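Local coordinates for putative secreted protein (Streptomyces sp. SirexAA-E, PDB 4PEY) that hydrolyses laminarin and laminarioligosaccharides as an exo-beta-1,3-glucanase of glycoside hydrolase family 55, yielding glucose and laminaribiose, at residues D295-G309 / V321-A335. The protein carries 1 engineered substitution. Residues are numbered along the deposited sequence; the frame is centred on the assembly and turned at random.
Sequences DQPIEIDRANTVALG and VTALKVGDVDGVKVA
Ile-298 and Leu-324 begin one of two parallel ladders by which successive turns of a right-handed beta-helix, the fold of family 55, stack. Strands 298-300 and 324-326 run 4.8 Å apart, axis to axis, at 15°; strands 306-309 and 333-335 do so at 6°. Nine backbone hydrogen bonds cross, among them a nearly straight one from Lys-325 N to Ile-298 O (2.8 Å). Between the ladders the register slips by one residue, and Asn-304 N still reaches Asp-330 O.

Apolar contacts fill the inward face. Leu-324 CD1 lies 3.8 Å from Ile-300 CD1 and also touches Ile-298 CG2. Ile-300 has CG1 beside its backbone N (chi1 -58°), which turns CG2 onto both branches of Val-332, 3.8 Å from its CG2. At the outer edge, Pro-297 CB sits 3.2 Å from Thr-322 O, and the ring runs alongside the extended Lys-325 chain; an alanine here, keeping CB but not the rest of the ring, would probably leave Val-321 CB and Lys-325 CE without their packing partner and open a gap at this edge.

Polar side chains gather at the bend. Lys-333 NZ donates to Gly-331 O (2.8 Å) within its own segment, while two waters link it to Asn-304 O and OD1; Asn-364 also binds this OD1. Another water joins Asp-301 OD1 to Asp-328 N. Backbone bonding thus fixes the stacking of the turns, apolar branches fill the interior, and direct bonds together with bridging waters tie the polar groups at the bend.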
loop_
_atom_site.group_PDB
_atom_site.type_symbol
_atom_site.label_atom_id
_atom_site.label_comp_id
_atom_site.label_asym_id
_atom_site.label_seq_id
_atom_site.Cartn_x
_atom_site.Cartn_y
_atom_site.Cartn_z
ATOM N N ASP A 295 13.674 -3.184 20.257
ATOM C CA ASP A 295 13.362 -2.706 21.603
ATOM C C ASP A 295 13.499 -1.187 21.714
ATOM O O ASP A 295 13.262 -0.603 22.771
ATOM C CB ASP A 295 14.241 -3.403 22.647
ATOM C CG ASP A 295 15.710 -3.085 22.498
ATOM O OD1 ASP A 295 16.117 -2.510 21.469
ATOM O OD2 ASP A 295 16.471 -3.434 23.426
ATOM N N GLN A 296 13.884 -0.564 20.608
ATOM C CA GLN A 296 13.918 0.893 20.496
ATOM C C GLN A 296 13.628 1.251 19.043
ATOM O O GLN A 296 13.774 0.405 18.160
ATOM C CB GLN A 296 15.270 1.460 20.940
ATOM C CG GLN A 296 16.421 1.029 20.056
ATOM C CD GLN A 296 17.758 1.583 20.510
ATOM O OE1 GLN A 296 18.072 2.750 20.272
ATOM N NE2 GLN A 296 18.554 0.744 21.168
ATOM N N PRO A 297 13.211 2.502 18.783
ATOM C CA PRO A 297 12.899 2.838 17.389
ATOM C C PRO A 297 14.091 2.732 16.441
ATOM O O PRO A 297 15.224 3.047 16.813
ATOM C CB PRO A 297 12.433 4.297 17.474
ATOM C CG PRO A 297 11.957 4.459 18.876
ATOM C CD PRO A 297 12.846 3.591 19.706
ATOM N N ILE A 298 13.825 2.271 15.224
ATOM C CA ILE A 298 14.763 2.442 14.132
ATOM C C ILE A 298 14.730 3.912 13.747
ATOM O O ILE A 298 13.663 4.460 13.452
ATOM C CB ILE A 298 14.408 1.544 12.924
ATOM C CG1 ILE A 298 14.596 0.071 13.296
ATOM C CG2 ILE A 298 15.232 1.926 11.694
ATOM C CD1 ILE A 298 13.877 -0.887 12.359
ATOM N N GLU A 299 15.893 4.555 13.783
ATOM C CA GLU A 299 15.992 5.983 13.519
ATOM C C GLU A 299 16.740 6.243 12.223
ATOM O O GLU A 299 17.897 5.852 12.070
ATOM C CB GLU A 299 16.684 6.701 14.684
ATOM C CG GLU A 299 15.956 6.500 15.999
ATOM C CD GLU A 299 16.357 7.492 17.058
ATOM O OE1 GLU A 299 17.295 8.278 16.813
ATOM O OE2 GLU A 299 15.727 7.479 18.139
ATOM N N ILE A 300 16.063 6.896 11.285
ATOM C CA ILE A 300 16.680 7.274 10.022
ATOM C C ILE A 300 16.775 8.795 9.971
ATOM O O ILE A 300 15.796 9.476 9.657
ATOM C CB ILE A 300 15.877 6.737 8.820
ATOM C CG1 ILE A 300 15.761 5.212 8.903
ATOM C CG2 ILE A 300 16.520 7.159 7.495
ATOM C CD1 ILE A 300 14.913 4.611 7.813
ATOM N N ASP A 301 17.946 9.324 10.318
ATOM C CA ASP A 301 18.144 10.772 10.411
ATOM C C ASP A 301 19.305 11.228 9.532
ATOM O O ASP A 301 20.066 12.139 9.884
ATOM C CB ASP A 301 18.381 11.197 11.864
ATOM C CG ASP A 301 18.134 12.678 12.078
ATOM O OD1 ASP A 301 17.387 13.273 11.271
ATOM O OD2 ASP A 301 18.692 13.252 13.037
ATOM N N ARG A 302 19.432 10.576 8.383
ATOM C CA ARG A 302 20.426 10.936 7.384
ATOM C C ARG A 302 19.698 11.136 6.063
ATOM O O ARG A 302 18.925 10.268 5.645
ATOM C CB ARG A 302 21.488 9.852 7.250
ATOM C CG ARG A 302 22.674 10.267 6.404
ATOM C CD ARG A 302 23.612 9.095 6.129
ATOM N NE ARG A 302 23.197 8.333 4.950
ATOM C CZ ARG A 302 22.819 7.059 4.962
ATOM N NH1 ARG A 302 22.471 6.463 3.832
ATOM N NH2 ARG A 302 22.804 6.373 6.096
ATOM N N ALA A 303 19.933 12.269 5.412
ATOM C CA ALA A 303 19.296 12.550 4.129
ATOM C C ALA A 303 19.576 11.459 3.090
ATOM O O ALA A 303 20.662 10.876 3.064
ATOM C CB ALA A 303 19.746 13.897 3.605
ATOM N N ASN A 304 18.565 11.170 2.269
ATOM C CA ASN A 304 18.679 10.254 1.134
ATOM C C ASN A 304 18.852 8.782 1.495
ATOM O O ASN A 304 19.164 7.959 0.630
ATOM C CB ASN A 304 19.821 10.701 0.213
ATOM C CG ASN A 304 19.415 11.859 -0.656
ATOM O OD1 ASN A 304 18.323 11.850 -1.233
ATOM N ND2 ASN A 304 20.263 12.884 -0.725
ATOM N N THR A 305 18.623 8.440 2.756
ATOM C CA THR A 305 18.734 7.047 3.171
ATOM C C THR A 305 17.620 6.211 2.557
ATOM O O THR A 305 16.441 6.563 2.672
ATOM C CB THR A 305 18.666 6.889 4.705
ATOM O OG1 THR A 305 19.687 7.674 5.326
ATOM C CG2 THR A 305 18.860 5.437 5.106
ATOM N N VAL A 306 18.004 5.113 1.909
ATOM C CA VAL A 306 17.060 4.120 1.417
ATOM C C VAL A 306 16.881 3.025 2.466
ATOM O O VAL A 306 17.863 2.481 2.972
ATOM C CB VAL A 306 17.541 3.485 0.088
ATOM C CG1 VAL A 306 16.585 2.383 -0.376
ATOM C CG2 VAL A 306 17.681 4.547 -0.993
ATOM N N ALA A 307 15.631 2.707 2.794
ATOM C CA ALA A 307 15.331 1.595 3.678
ATOM C C ALA A 307 14.374 0.695 2.917
ATOM O O ALA A 307 13.174 0.972 2.838
ATOM C CB ALA A 307 14.722 2.073 4.989
ATOM N N LEU A 308 14.931 -0.365 2.336
ATOM C CA LEU A 308 14.225 -1.200 1.369
ATOM C C LEU A 308 14.014 -2.599 1.907
ATOM O O LEU A 308 14.981 -3.257 2.294
ATOM C CB LEU A 308 15.020 -1.262 0.056
ATOM C CG LEU A 308 14.495 -2.150 -1.080
ATOM C CD1 LEU A 308 13.098 -1.712 -1.533
ATOM C CD2 LEU A 308 15.488 -2.158 -2.255
ATOM N N GLY A 309 12.763 -3.058 1.931
ATOM C CA GLY A 309 12.462 -4.401 2.386
ATOM C C GLY A 309 12.217 -5.377 1.246
ATOM O O GLY A 309 11.682 -5.007 0.198
ATOM N N VAL A 321 7.361 0.833 21.973
ATOM C CA VAL A 321 8.118 1.865 21.273
ATOM C C VAL A 321 7.567 2.112 19.874
ATOM O O VAL A 321 6.770 1.339 19.343
ATOM C CB VAL A 321 9.637 1.523 21.163
ATOM C CG1 VAL A 321 10.229 1.253 22.543
ATOM C CG2 VAL A 321 9.881 0.343 20.213
ATOM N N THR A 322 7.992 3.219 19.293
ATOM C CA THR A 322 7.732 3.518 17.897
ATOM C C THR A 322 8.664 2.639 17.046
ATOM O O THR A 322 9.833 2.493 17.386
ATOM C CB THR A 322 7.961 5.023 17.634
ATOM O OG1 THR A 322 7.086 5.782 18.489
ATOM C CG2 THR A 322 7.720 5.390 16.176
ATOM N N ALA A 323 8.155 2.021 15.976
ATOM C CA ALA A 323 8.983 1.124 15.167
ATOM C C ALA A 323 10.001 1.882 14.314
ATOM O O ALA A 323 11.157 1.465 14.182
ATOM C CB ALA A 323 8.108 0.247 14.259
ATOM N N LEU A 324 9.554 2.981 13.711
ATOM C CA LEU A 324 10.362 3.700 12.735
ATOM C C LEU A 324 10.170 5.202 12.877
ATOM O O LEU A 324 9.038 5.693 12.832
ATOM C CB LEU A 324 9.990 3.257 11.318
ATOM C CG LEU A 324 10.716 3.960 10.172
ATOM C CD1 LEU A 324 12.210 3.697 10.248
ATOM C CD2 LEU A 324 10.151 3.505 8.837
ATOM N N LYS A 325 11.275 5.919 13.062
ATOM C CA LYS A 325 11.255 7.377 13.123
ATOM C C LYS A 325 12.179 7.954 12.062
ATOM O O LYS A 325 13.380 7.713 12.096
ATOM C CB LYS A 325 11.694 7.876 14.503
ATOM C CG LYS A 325 10.725 7.598 15.625
ATOM C CD LYS A 325 11.209 8.253 16.911
ATOM C CE LYS A 325 10.178 8.120 18.018
ATOM N NZ LYS A 325 10.528 8.978 19.185
ATOM N N VAL A 326 11.624 8.704 11.118
ATOM C CA VAL A 326 12.450 9.421 10.155
ATOM C C VAL A 326 12.659 10.850 10.646
ATOM O O VAL A 326 11.712 11.507 11.095
ATOM C CB VAL A 326 11.811 9.435 8.751
ATOM C CG1 VAL A 326 12.733 10.100 7.755
ATOM C CG2 VAL A 326 11.477 8.016 8.301
ATOM N N GLY A 327 13.900 11.324 10.584
ATOM C CA GLY A 327 14.205 12.682 11.000
ATOM C C GLY A 327 13.764 13.741 10.006
ATOM O O GLY A 327 13.155 13.435 8.970
ATOM N N ASP A 328 14.089 14.993 10.316
ATOM C CA ASP A 328 13.695 16.131 9.487
ATOM C C ASP A 328 14.687 16.358 8.350
ATOM O O ASP A 328 15.322 17.415 8.250
ATOM C CB ASP A 328 13.564 17.379 10.357
ATOM C CG ASP A 328 12.512 17.219 11.422
ATOM O OD1 ASP A 328 11.465 16.625 11.120
ATOM O OD2 ASP A 328 12.735 17.670 12.563
ATOM N N VAL A 329 14.808 15.347 7.501
ATOM C CA VAL A 329 15.789 15.338 6.426
ATOM C C VAL A 329 15.151 15.074 5.062
ATOM O O VAL A 329 14.061 14.484 4.965
ATOM C CB VAL A 329 16.891 14.277 6.695
ATOM C CG1 VAL A 329 17.712 14.661 7.919
ATOM C CG2 VAL A 329 16.290 12.892 6.879
ATOM N N ASP A 330 15.833 15.526 4.013
ATOM C CA ASP A 330 15.425 15.278 2.630
ATOM C C ASP A 330 15.573 13.815 2.220
ATOM O O ASP A 330 16.467 13.117 2.698
ATOM C CB ASP A 330 16.277 16.082 1.638
ATOM C CG ASP A 330 16.049 17.586 1.682
ATOM O OD1 ASP A 330 15.164 18.112 2.388
ATOM O OD2 ASP A 330 16.785 18.254 0.936
ATOM N N GLY A 331 14.724 13.379 1.295
ATOM C CA GLY A 331 15.034 12.250 0.430
ATOM C C GLY A 331 15.073 10.849 1.007
ATOM O O GLY A 331 15.604 9.938 0.374
ATOM N N VAL A 332 14.513 10.643 2.191
ATOM C CA VAL A 332 14.499 9.292 2.742
ATOM C C VAL A 332 13.446 8.481 1.988
ATOM O O VAL A 332 12.373 8.991 1.676
ATOM C CB VAL A 332 14.230 9.311 4.265
ATOM C CG1 VAL A 332 13.885 7.924 4.797
ATOM C CG2 VAL A 332 15.452 9.870 4.982
ATOM N N LYS A 333 13.778 7.239 1.656
ATOM C CA LYS A 333 12.898 6.388 0.866
ATOM C C LYS A 333 12.672 5.082 1.606
ATOM O O LYS A 333 13.530 4.190 1.603
ATOM C CB LYS A 333 13.500 6.141 -0.526
ATOM C CG LYS A 333 13.770 7.450 -1.283
ATOM C CD LYS A 333 14.678 7.280 -2.499
ATOM C CE LYS A 333 15.099 8.637 -3.074
ATOM N NZ LYS A 333 16.210 9.311 -2.318
ATOM N N VAL A 334 11.520 4.989 2.266
ATOM C CA VAL A 334 11.134 3.783 2.990
ATOM C C VAL A 334 10.247 2.972 2.069
ATOM O O VAL A 334 9.295 3.512 1.506
ATOM C CB VAL A 334 10.390 4.105 4.299
ATOM C CG1 VAL A 334 10.095 2.832 5.078
ATOM C CG2 VAL A 334 11.201 5.078 5.145
ATOM N N ALA A 335 10.564 1.693 1.882
ATOM C CA ALA A 335 9.869 0.904 0.864
ATOM C C ALA A 335 9.745 -0.567 1.220
ATOM O O ALA A 335 10.739 -1.204 1.570
ATOM C CB ALA A 335 10.588 1.035 -0.483
HETATM O O HOH W 1 16.591 15.650 11.883
HETATM O O HOH W 2 18.575 7.825 -2.053
HETATM O O HOH W 3 16.571 11.554 -3.997
#